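Local atomic coordinates of 3-hydroxyadipyl-CoA dehydrogenase (Escherichia coli, PDB entry 3MOG), a protein that catalyses the NAD-dependent oxidation of 3-hydroxyadipyl-CoA to 3-oxoadipyl-CoA in phenylacetate degradation. Residues Gln331-Val342 against Ile354-Thr365; Asp384-Arg392 against Leu448-Tyr457. One frame throughout, in Å; residues are numbered along the deposited sequence.

Interaction 1 joins the two strands of a beta hairpin, with helix 330-337 and the start of helix 362-373, in the reduced Rossmann-fold domain; interaction 2 follows it along the chain, in the helical C-terminal domain. Their centres lie about 19 Å apart, yet they touch. Gln331 N of interaction 1 approaches Asp384 OD2 of interaction 2 at 3.0 Å, probably a hydrogen bond at the start of the helix. Met388 CE of interaction 2 packs 3.5 Å from Ile354 C of interaction 1. Both contacts also reach the second subunit of the homotrimer, interaction 1 through Gln331 and interaction 2 through His451.

Interaction 1: Gln331-Val342 against Ile354-Thr365; sequences QALAIRLARPVV and IAAAAVNPDSAT
Asn360, in the loop after the second strand of a beta hairpin (341-345 and 351-356) of the reduced Rossmann-fold domain, turns its side-chain amide to the peptide groups of Val341 in the first strand. Asn360 OD1 accepts the Val341 N-H at 3.0 Å, while ND2 donates an N-H to Val341 O at 3.0 Å from above the carbonyl plane. The same oxygen takes a second bond from Ala357 N, 3.2 Å away and nearly in line with its C=O. With CG anti to its carbonyl carbon (chi1 -76°), Asn360 turns this amide towards Val341; a weak bond from ND2 to Thr365 OG1 adds to the hold. Replacing Asn360 by alanine would remove both amide bonds, and would probably leave Val341 N without this acceptor and Val341 O held across the contact by Ala357 N alone. The buried side of the contact is close-fitting: Val342 faces Ala356 in a non-hydrogen-bonded antiparallel pair and sets CG1 3.8 Å from Ile354 CB, and Pro340 CB meets Ala364 CB of the following helix at 3.8 Å.

The solvent side is held more sparsely, by one Gln331 bond and a methyl contact. The type I turn from Ala357 to Asn360 carries Ala358 and Val359, both exposed, past helix 330-337, where Val359 CG1 touches Ala334 CB at 3.7 Å. Gln331, which also packs on Leu469 of the second subunit, bends at chi2 (81°) and sends its amide over this turn. There Gln331 OE1 receives the Val359 N-H at 3.2 Å, in the carbonyl plane and on a lone pair.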
loop_
_atom_site.group_PDB
_atom_site.type_symbol
_atom_site.label_atom_id
_atom_site.label_comp_id
_atom_site.label_asym_id
_atom_site.label_seq_id
_atom_site.Cartn_x
_atom_site.Cartn_y
_atom_site.Cartn_z
ATOM N N GLN C 331 -29.230 -6.435 -10.773
ATOM C CA GLN C 331 -29.108 -6.148 -12.205
ATOM C C GLN C 331 -28.332 -7.215 -12.977
ATOM O O GLN C 331 -28.757 -7.629 -14.058
ATOM C CB GLN C 331 -28.514 -4.746 -12.446
ATOM C CG GLN C 331 -28.617 -4.243 -13.907
ATOM C CD GLN C 331 -29.999 -3.645 -14.300
ATOM O OE1 GLN C 331 -31.042 -3.971 -13.725
ATOM N NE2 GLN C 331 -29.988 -2.763 -15.299
ATOM N N ALA C 332 -27.209 -7.673 -12.430
ATOM C CA ALA C 332 -26.433 -8.712 -13.113
ATOM C C ALA C 332 -27.225 -10.010 -13.219
ATOM O O ALA C 332 -27.185 -10.672 -14.252
ATOM C CB ALA C 332 -25.091 -8.958 -12.425
ATOM N N LEU C 333 -27.934 -10.368 -12.147
ATOM C CA LEU C 333 -28.761 -11.577 -12.144
ATOM C C LEU C 333 -29.929 -11.437 -13.116
ATOM O O LEU C 333 -30.212 -12.359 -13.880
ATOM C CB LEU C 333 -29.256 -11.910 -10.722
ATOM C CG LEU C 333 -28.149 -12.296 -9.723
ATOM C CD1 LEU C 333 -28.687 -12.394 -8.309
ATOM C CD2 LEU C 333 -27.447 -13.583 -10.126
ATOM N N ALA C 334 -30.561 -10.260 -13.111
ATOM C CA ALA C 334 -31.754 -10.009 -13.916
ATOM C C ALA C 334 -31.483 -10.096 -15.413
ATOM O O ALA C 334 -32.307 -10.630 -16.153
ATOM C CB ALA C 334 -32.412 -8.672 -13.547
ATOM N N ILE C 335 -30.326 -9.614 -15.861
ATOM C CA ILE C 335 -30.002 -9.745 -17.275
ATOM C C ILE C 335 -29.487 -11.148 -17.630
ATOM O O ILE C 335 -29.711 -11.626 -18.744
ATOM C CB ILE C 335 -29.101 -8.595 -17.815
ATOM C CG1 ILE C 335 -27.618 -8.866 -17.556
ATOM C CG2 ILE C 335 -29.571 -7.226 -17.254
ATOM C CD1 ILE C 335 -26.705 -8.225 -18.566
ATOM N N ARG C 336 -28.835 -11.817 -16.682
ATOM C CA ARG C 336 -28.380 -13.189 -16.914
ATOM C C ARG C 336 -29.554 -14.152 -17.044
ATOM O O ARG C 336 -29.538 -15.072 -17.869
ATOM C CB ARG C 336 -27.438 -13.666 -15.805
ATOM C CG ARG C 336 -25.987 -13.761 -16.242
ATOM C CD ARG C 336 -25.101 -14.256 -15.124
ATOM N NE ARG C 336 -25.618 -15.490 -14.541
ATOM C CZ ARG C 336 -25.427 -15.867 -13.285
ATOM N NH1 ARG C 336 -24.737 -15.094 -12.455
ATOM N NH2 ARG C 336 -25.940 -17.015 -12.856
ATOM N N LEU C 337 -30.574 -13.914 -16.232
ATOM C CA LEU C 337 -31.699 -14.830 -16.136
ATOM C C LEU C 337 -32.942 -14.365 -16.912
ATOM O O LEU C 337 -33.920 -15.102 -16.969
ATOM C CB LEU C 337 -32.035 -15.106 -14.655
ATOM C CG LEU C 337 -30.916 -15.726 -13.799
ATOM C CD1 LEU C 337 -31.184 -15.560 -12.310
ATOM C CD2 LEU C 337 -30.674 -17.208 -14.145
ATOM N N ALA C 338 -32.890 -13.159 -17.494
ATOM C CA ALA C 338 -34.001 -12.558 -18.268
ATOM C C ALA C 338 -35.345 -12.474 -17.514
ATOM O O ALA C 338 -36.415 -12.625 -18.113
ATOM C CB ALA C 338 -34.175 -13.278 -19.619
ATOM N N ARG C 339 -35.267 -12.259 -16.201
ATOM C CA ARG C 339 -36.415 -12.242 -15.300
ATOM C C ARG C 339 -36.160 -11.058 -14.379
ATOM O O ARG C 339 -35.012 -10.652 -14.238
ATOM C CB ARG C 339 -36.433 -13.508 -14.435
ATOM C CG ARG C 339 -36.590 -14.808 -15.178
ATOM C CD ARG C 339 -36.041 -15.980 -14.375
ATOM N NE ARG C 339 -36.867 -16.303 -13.208
ATOM C CZ ARG C 339 -38.002 -17.001 -13.248
ATOM N NH1 ARG C 339 -38.487 -17.454 -14.405
ATOM N NH2 ARG C 339 -38.664 -17.235 -12.125
ATOM N N PRO C 340 -37.213 -10.515 -13.733
ATOM C CA PRO C 340 -36.981 -9.529 -12.694
ATOM C C PRO C 340 -36.392 -10.188 -11.455
ATOM O O PRO C 340 -36.682 -11.360 -11.193
ATOM C CB PRO C 340 -38.389 -9.016 -12.362
ATOM C CG PRO C 340 -39.251 -9.474 -13.465
ATOM C CD PRO C 340 -38.653 -10.746 -13.935
ATOM N N VAL C 341 -35.574 -9.434 -10.710
ATOM C CA VAL C 341 -34.885 -9.938 -9.525
ATOM C C VAL C 341 -34.881 -8.897 -8.408
ATOM O O VAL C 341 -34.562 -7.722 -8.628
ATOM C CB VAL C 341 -33.422 -10.397 -9.841
ATOM C CG1 VAL C 341 -32.685 -10.812 -8.580
ATOM C CG2 VAL C 341 -33.400 -11.554 -10.811
ATOM N N VAL C 342 -35.267 -9.330 -7.208
ATOM C CA VAL C 342 -35.029 -8.550 -6.007
ATOM C C VAL C 342 -33.957 -9.270 -5.166
ATOM O O VAL C 342 -34.075 -10.465 -4.874
ATOM C CB VAL C 342 -36.335 -8.300 -5.205
ATOM C CG1 VAL C 342 -36.058 -7.475 -3.936
ATOM C CG2 VAL C 342 -37.361 -7.595 -6.067
ATOM N N ILE C 354 -33.421 -4.634 0.872
ATOM C CA ILE C 354 -33.652 -5.193 -0.463
ATOM C C ILE C 354 -33.182 -4.224 -1.541
ATOM O O ILE C 354 -33.044 -3.030 -1.295
ATOM C CB ILE C 354 -35.161 -5.553 -0.740
ATOM C CG1 ILE C 354 -36.015 -4.288 -0.909
ATOM C CG2 ILE C 354 -35.737 -6.486 0.344
ATOM C CD1 ILE C 354 -37.255 -4.494 -1.745
ATOM N N ALA C 355 -32.902 -4.753 -2.726
ATOM C CA ALA C 355 -32.600 -3.913 -3.871
ATOM C C ALA C 355 -33.233 -4.554 -5.064
ATOM O O ALA C 355 -33.154 -5.777 -5.235
ATOM C CB ALA C 355 -31.086 -3.761 -4.080
ATOM N N ALA C 356 -33.896 -3.723 -5.861
ATOM C CA ALA C 356 -34.524 -4.160 -7.099
ATOM C C ALA C 356 -33.562 -3.884 -8.231
ATOM O O ALA C 356 -32.875 -2.863 -8.221
ATOM C CB ALA C 356 -35.796 -3.388 -7.328
ATOM N N ALA C 357 -33.496 -4.791 -9.200
ATOM C CA ALA C 357 -32.797 -4.489 -10.439
ATOM C C ALA C 357 -33.512 -3.320 -11.118
ATOM O O ALA C 357 -34.744 -3.277 -11.155
ATOM C CB ALA C 357 -32.778 -5.695 -11.330
ATOM N N ALA C 358 -32.737 -2.361 -11.616
ATOM C CA ALA C 358 -33.261 -1.216 -12.386
ATOM C C ALA C 358 -34.261 -1.632 -13.460
ATOM O O ALA C 358 -35.248 -0.937 -13.688
ATOM C CB ALA C 358 -32.108 -0.437 -13.028
ATOM N N VAL C 359 -33.987 -2.783 -14.084
ATOM C CA VAL C 359 -34.803 -3.394 -15.139
ATOM C C VAL C 359 -36.149 -3.994 -14.658
ATOM O O VAL C 359 -36.986 -4.374 -15.486
ATOM C CB VAL C 359 -33.954 -4.452 -15.934
ATOM C CG1 VAL C 359 -34.021 -5.836 -15.297
ATOM C CG2 VAL C 359 -34.357 -4.516 -17.397
ATOM N N ASN C 360 -36.359 -4.084 -13.340
ATOM C CA ASN C 360 -37.641 -4.548 -12.799
ATOM C C ASN C 360 -38.754 -3.566 -13.117
ATOM O O ASN C 360 -38.571 -2.352 -12.965
ATOM C CB ASN C 360 -37.611 -4.714 -11.274
ATOM C CG ASN C 360 -36.882 -5.963 -10.822
ATOM O OD1 ASN C 360 -36.158 -6.592 -11.587
ATOM N ND2 ASN C 360 -37.066 -6.321 -9.554
ATOM N N PRO C 361 -39.903 -4.091 -13.578
ATOM C CA PRO C 361 -41.131 -3.315 -13.528
ATOM C C PRO C 361 -41.544 -3.233 -12.073
ATOM O O PRO C 361 -41.420 -4.224 -11.338
ATOM C CB PRO C 361 -42.135 -4.173 -14.311
ATOM C CG PRO C 361 -41.300 -5.161 -15.088
ATOM C CD PRO C 361 -40.092 -5.394 -14.244
ATOM N N ASP C 362 -42.038 -2.065 -11.668
ATOM C CA ASP C 362 -42.390 -1.786 -10.271
ATOM C C ASP C 362 -43.430 -2.756 -9.696
ATOM O O ASP C 362 -43.551 -2.885 -8.474
ATOM C CB ASP C 362 -42.854 -0.328 -10.109
ATOM C CG ASP C 362 -41.743 0.693 -10.402
ATOM O OD1 ASP C 362 -40.855 0.405 -11.230
ATOM O OD2 ASP C 362 -41.759 1.793 -9.806
ATOM N N SER C 363 -44.159 -3.436 -10.583
ATOM C CA SER C 363 -45.156 -4.431 -10.193
ATOM C C SER C 363 -44.489 -5.697 -9.652
ATOM O O SER C 363 -44.973 -6.309 -8.696
ATOM C CB SER C 363 -46.076 -4.775 -11.374
ATOM O OG SER C 363 -45.338 -5.244 -12.493
ATOM N N ALA C 364 -43.374 -6.075 -10.272
ATOM C CA ALA C 364 -42.589 -7.226 -9.847
ATOM C C ALA C 364 -41.901 -6.986 -8.488
ATOM O O ALA C 364 -41.895 -7.867 -7.620
ATOM C CB ALA C 364 -41.578 -7.580 -10.927
ATOM N N THR C 365 -41.354 -5.781 -8.306
ATOM C CA THR C 365 -40.735 -5.365 -7.039
ATOM C C THR C 365 -41.777 -5.402 -5.914
ATOM O O THR C 365 -41.525 -5.981 -4.846
ATOM C CB THR C 365 -40.068 -3.956 -7.167
ATOM O OG1 THR C 365 -39.046 -3.997 -8.168
ATOM C CG2 THR C 365 -39.438 -3.503 -5.870
#

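Interaction 2: Asp384-Arg392 against Leu448-Tyr457; sequences DYPGMLIWR and LQHHYGEERY
Arg392 runs from the start of helix 390-406 to two tyrosines, Tyr452 at the end of helix 438-452 and Tyr457 just beyond it, within the helical C-terminal domain. With CG anti to the backbone N (chi1 177°) and the chain extended to NE, the side chain runs straight across. CB is still 4.5 Å from Leu448 CD1; CG comes to 4.0 Å of that methyl, and CD slides along it. NE turns to another helix, 196-207, and forms a salt bridge with Glu201. At the tip the two amino nitrogens part. NH1 bonds Tyr452 OH at 2.8 Å, almost straight at 171° and in the guanidinium plane, and also bonds Pro386 O at 3.0 Å, within its own segment. It lies over one face of the Tyr385 ring towards the rim, while Tyr385 OH sits over a face of the guanidinium. Arg392 NH2 donates to Tyr457 OH at 2.7 Å, with the Tyr457 ring standing nearly perpendicular to the guanidinium (89°); that hydroxyl is hydrogen-bonded to Glu201 as well. The buried guanidinium is thus fixed in rotation by partners at its edge, and Glu201, shared with Arg456, would probably help to balance its charge.

Beside it, the type II turn from Tyr385 to Met388 pushes Pro386 against helix 438-452: CB touches Leu448 CD2 at 3.7 Å. His451, whose NE2 bonds Ser461 of the second subunit, presents a ring face to the same proline. Pro386 CG stands 3.7 Å from the His451 ring centroid, over the face as a CH-pi contact.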
loop_
_atom_site.group_PDB
_atom_site.type_symbol
_atom_site.label_atom_id
_atom_site.label_comp_id
_atom_site.label_asym_id
_atom_site.label_seq_id
_atom_site.Cartn_x
_atom_site.Cartn_y
_atom_site.Cartn_z
ATOM N N ASP C 384 -28.549 -0.995 -5.300
ATOM C CA ASP C 384 -28.157 -2.327 -5.745
ATOM C C ASP C 384 -26.637 -2.506 -5.555
ATOM O O ASP C 384 -25.847 -2.438 -6.496
ATOM C CB ASP C 384 -28.596 -2.526 -7.207
ATOM C CG ASP C 384 -28.589 -3.986 -7.641
ATOM O OD1 ASP C 384 -28.415 -4.892 -6.802
ATOM O OD2 ASP C 384 -28.763 -4.231 -8.850
ATOM N N TYR C 385 -26.271 -2.750 -4.303
ATOM C CA TYR C 385 -24.907 -2.732 -3.823
ATOM C C TYR C 385 -24.458 -4.172 -3.528
ATOM O O TYR C 385 -25.103 -4.866 -2.741
ATOM C CB TYR C 385 -24.907 -1.906 -2.541
ATOM C CG TYR C 385 -23.577 -1.589 -1.909
ATOM C CD1 TYR C 385 -22.589 -0.859 -2.603
ATOM C CD2 TYR C 385 -23.331 -1.939 -0.578
ATOM C CE1 TYR C 385 -21.391 -0.529 -1.994
ATOM C CE2 TYR C 385 -22.128 -1.611 0.040
ATOM C CZ TYR C 385 -21.166 -0.903 -0.673
ATOM O OH TYR C 385 -19.977 -0.580 -0.066
ATOM N N PRO C 386 -23.365 -4.618 -4.174
ATOM C CA PRO C 386 -22.813 -5.962 -4.017
ATOM C C PRO C 386 -22.670 -6.375 -2.556
ATOM O O PRO C 386 -22.093 -5.641 -1.758
ATOM C CB PRO C 386 -21.440 -5.847 -4.685
ATOM C CG PRO C 386 -21.633 -4.855 -5.750
ATOM C CD PRO C 386 -22.601 -3.834 -5.168
ATOM N N GLY C 387 -23.252 -7.517 -2.192
ATOM C CA GLY C 387 -23.143 -8.013 -0.829
ATOM C C GLY C 387 -24.006 -7.263 0.171
ATOM O O GLY C 387 -24.120 -7.676 1.328
ATOM N N MET C 388 -24.613 -6.167 -0.287
ATOM C CA MET C 388 -25.486 -5.300 0.512
ATOM C C MET C 388 -24.814 -4.833 1.808
ATOM O O MET C 388 -23.717 -4.272 1.749
ATOM C CB MET C 388 -26.872 -5.946 0.726
ATOM C CG MET C 388 -27.579 -6.333 -0.583
ATOM S SD MET C 388 -28.241 -4.920 -1.477
ATOM C CE MET C 388 -29.872 -4.978 -0.774
ATOM N N LEU C 389 -25.431 -5.084 2.963
ATOM C CA LEU C 389 -24.971 -4.450 4.206
ATOM C C LEU C 389 -24.597 -5.433 5.296
ATOM O O LEU C 389 -23.446 -5.480 5.737
ATOM C CB LEU C 389 -26.023 -3.459 4.740
ATOM C CG LEU C 389 -26.354 -2.239 3.876
ATOM C CD1 LEU C 389 -27.393 -1.362 4.556
ATOM C CD2 LEU C 389 -25.082 -1.415 3.535
ATOM N N ILE C 390 -25.589 -6.197 5.725
ATOM C CA ILE C 390 -25.462 -7.128 6.817
ATOM C C ILE C 390 -24.475 -8.214 6.425
ATOM O O ILE C 390 -23.480 -8.407 7.118
ATOM C CB ILE C 390 -26.845 -7.745 7.158
ATOM C CG1 ILE C 390 -27.755 -6.699 7.810
ATOM C CG2 ILE C 390 -26.700 -8.984 8.029
ATOM C CD1 ILE C 390 -29.257 -7.100 7.824
ATOM N N TRP C 391 -24.733 -8.884 5.298
ATOM C CA TRP C 391 -23.912 -10.012 4.873
ATOM C C TRP C 391 -22.506 -9.584 4.522
ATOM O O TRP C 391 -21.559 -10.278 4.868
ATOM C CB TRP C 391 -24.576 -10.839 3.753
ATOM C CG TRP C 391 -25.563 -11.810 4.345
ATOM C CD1 TRP C 391 -26.868 -11.558 4.676
ATOM C CD2 TRP C 391 -25.303 -13.162 4.744
ATOM N NE1 TRP C 391 -27.442 -12.678 5.236
ATOM C CE2 TRP C 391 -26.504 -13.676 5.291
ATOM C CE3 TRP C 391 -24.175 -13.995 4.684
ATOM C CZ2 TRP C 391 -26.608 -14.981 5.777
ATOM C CZ3 TRP C 391 -24.277 -15.299 5.161
ATOM C CH2 TRP C 391 -25.489 -15.778 5.704
ATOM N N ARG C 392 -22.380 -8.420 3.885
ATOM C CA ARG C 392 -21.076 -7.873 3.497
ATOM C C ARG C 392 -20.210 -7.576 4.726
ATOM O O ARG C 392 -19.012 -7.904 4.739
ATOM C CB ARG C 392 -21.275 -6.614 2.640
ATOM C CG ARG C 392 -19.998 -5.918 2.225
ATOM C CD ARG C 392 -20.208 -5.149 0.969
ATOM N NE ARG C 392 -19.036 -4.335 0.644
ATOM C CZ ARG C 392 -18.892 -3.660 -0.489
ATOM N NH1 ARG C 392 -19.851 -3.732 -1.407
ATOM N NH2 ARG C 392 -17.791 -2.923 -0.710
ATOM N N LEU C 448 -17.445 -10.392 -4.132
ATOM C CA LEU C 448 -17.016 -9.025 -3.803
ATOM C C LEU C 448 -15.619 -8.703 -4.348
ATOM O O LEU C 448 -15.416 -7.642 -4.931
ATOM C CB LEU C 448 -17.087 -8.778 -2.300
ATOM C CG LEU C 448 -18.498 -8.845 -1.703
ATOM C CD1 LEU C 448 -18.425 -8.639 -0.237
ATOM C CD2 LEU C 448 -19.415 -7.789 -2.331
ATOM N N GLN C 449 -14.691 -9.652 -4.187
ATOM C CA GLN C 449 -13.304 -9.535 -4.654
ATOM C C GLN C 449 -13.256 -9.399 -6.166
ATOM O O GLN C 449 -12.526 -8.566 -6.688
ATOM C CB GLN C 449 -12.472 -10.753 -4.203
ATOM C CG GLN C 449 -11.013 -10.771 -4.687
ATOM C CD GLN C 449 -10.354 -12.137 -4.534
ATOM O OE1 GLN C 449 -9.140 -12.233 -4.318
ATOM N NE2 GLN C 449 -11.153 -13.206 -4.641
ATOM N N HIS C 450 -14.033 -10.219 -6.866
ATOM C CA HIS C 450 -14.161 -10.085 -8.310
ATOM C C HIS C 450 -14.774 -8.733 -8.725
ATOM O O HIS C 450 -14.212 -8.043 -9.569
ATOM C CB HIS C 450 -14.943 -11.246 -8.921
ATOM C CG HIS C 450 -15.126 -11.112 -10.398
ATOM N ND1 HIS C 450 -14.118 -11.391 -11.298
ATOM C CD2 HIS C 450 -16.181 -10.679 -11.132
ATOM C CE1 HIS C 450 -14.548 -11.152 -12.524
ATOM N NE2 HIS C 450 -15.795 -10.720 -12.450
ATOM N N HIS C 451 -15.898 -8.352 -8.120
ATOM C CA HIS C 451 -16.567 -7.114 -8.490
ATOM C C HIS C 451 -15.670 -5.882 -8.329
ATOM O O HIS C 451 -15.559 -5.065 -9.245
ATOM C CB HIS C 451 -17.845 -6.902 -7.684
ATOM C CG HIS C 451 -18.634 -5.719 -8.147
ATOM N ND1 HIS C 451 -19.618 -5.818 -9.107
ATOM C CD2 HIS C 451 -18.562 -4.408 -7.812
ATOM C CE1 HIS C 451 -20.121 -4.619 -9.342
ATOM N NE2 HIS C 451 -19.499 -3.746 -8.565
ATOM N N TYR C 452 -15.044 -5.764 -7.159
ATOM C CA TYR C 452 -14.212 -4.612 -6.838
ATOM C C TYR C 452 -12.751 -4.725 -7.273
ATOM O O TYR C 452 -12.090 -3.707 -7.408
ATOM C CB TYR C 452 -14.287 -4.306 -5.345
ATOM C CG TYR C 452 -15.644 -3.831 -4.939
ATOM C CD1 TYR C 452 -16.078 -2.548 -5.279
ATOM C CD2 TYR C 452 -16.514 -4.673 -4.239
ATOM C CE1 TYR C 452 -17.334 -2.115 -4.938
ATOM C CE2 TYR C 452 -17.771 -4.251 -3.880
ATOM C CZ TYR C 452 -18.181 -2.973 -4.234
ATOM O OH TYR C 452 -19.426 -2.543 -3.857
ATOM N N GLY C 453 -12.259 -5.949 -7.474
ATOM C CA GLY C 453 -10.845 -6.194 -7.838
ATOM C C GLY C 453 -9.894 -5.707 -6.759
ATOM O O GLY C 453 -8.779 -5.272 -7.042
ATOM N N GLU C 454 -10.359 -5.760 -5.518
ATOM C CA GLU C 454 -9.604 -5.262 -4.385
ATOM C C GLU C 454 -9.109 -6.420 -3.546
ATOM O O GLU C 454 -9.855 -7.346 -3.244
ATOM C CB GLU C 454 -10.469 -4.357 -3.516
ATOM C CG GLU C 454 -10.758 -2.990 -4.137
ATOM C CD GLU C 454 -11.752 -2.194 -3.320
ATOM O OE1 GLU C 454 -11.609 -2.127 -2.080
ATOM O OE2 GLU C 454 -12.680 -1.632 -3.922
ATOM N N GLU C 455 -7.837 -6.340 -3.188
ATOM C CA GLU C 455 -7.193 -7.222 -2.228
ATOM C C GLU C 455 -7.922 -7.188 -0.881
ATOM O O GLU C 455 -7.912 -8.144 -0.153
ATOM C CB GLU C 455 -5.733 -6.780 -2.080
ATOM C CG GLU C 455 -4.979 -7.392 -0.956
ATOM C CD GLU C 455 -3.508 -7.565 -1.241
ATOM O OE1 GLU C 455 -2.813 -8.100 -0.350
ATOM O OE2 GLU C 455 -3.048 -7.192 -2.338
ATOM N N ARG C 456 -8.593 -6.085 -0.582
ATOM C CA ARG C 456 -9.404 -5.939 0.609
ATOM C C ARG C 456 -10.452 -7.067 0.798
ATOM O O ARG C 456 -10.708 -7.503 1.915
ATOM C CB ARG C 456 -10.095 -4.570 0.519
ATOM C CG ARG C 456 -11.036 -4.265 1.645
ATOM C CD ARG C 456 -11.737 -2.945 1.443
ATOM N NE ARG C 456 -12.819 -2.819 2.408
ATOM C CZ ARG C 456 -12.668 -2.420 3.663
ATOM N NH1 ARG C 456 -11.471 -2.081 4.120
ATOM N NH2 ARG C 456 -13.723 -2.359 4.463
ATOM N N TYR C 457 -11.047 -7.533 -0.297
ATOM C CA TYR C 457 -12.092 -8.541 -0.214
ATOM C C TYR C 457 -11.588 -9.980 -0.408
ATOM O O TYR C 457 -12.397 -10.890 -0.546
ATOM C CB TYR C 457 -13.295 -8.179 -1.123
ATOM C CG TYR C 457 -13.928 -6.908 -0.658
ATOM C CD1 TYR C 457 -14.714 -6.885 0.488
ATOM C CD2 TYR C 457 -13.681 -5.701 -1.316
ATOM C CE1 TYR C 457 -15.252 -5.702 0.958
ATOM C CE2 TYR C 457 -14.226 -4.519 -0.862
ATOM C CZ TYR C 457 -15.000 -4.518 0.277
ATOM O OH TYR C 457 -15.529 -3.334 0.734
#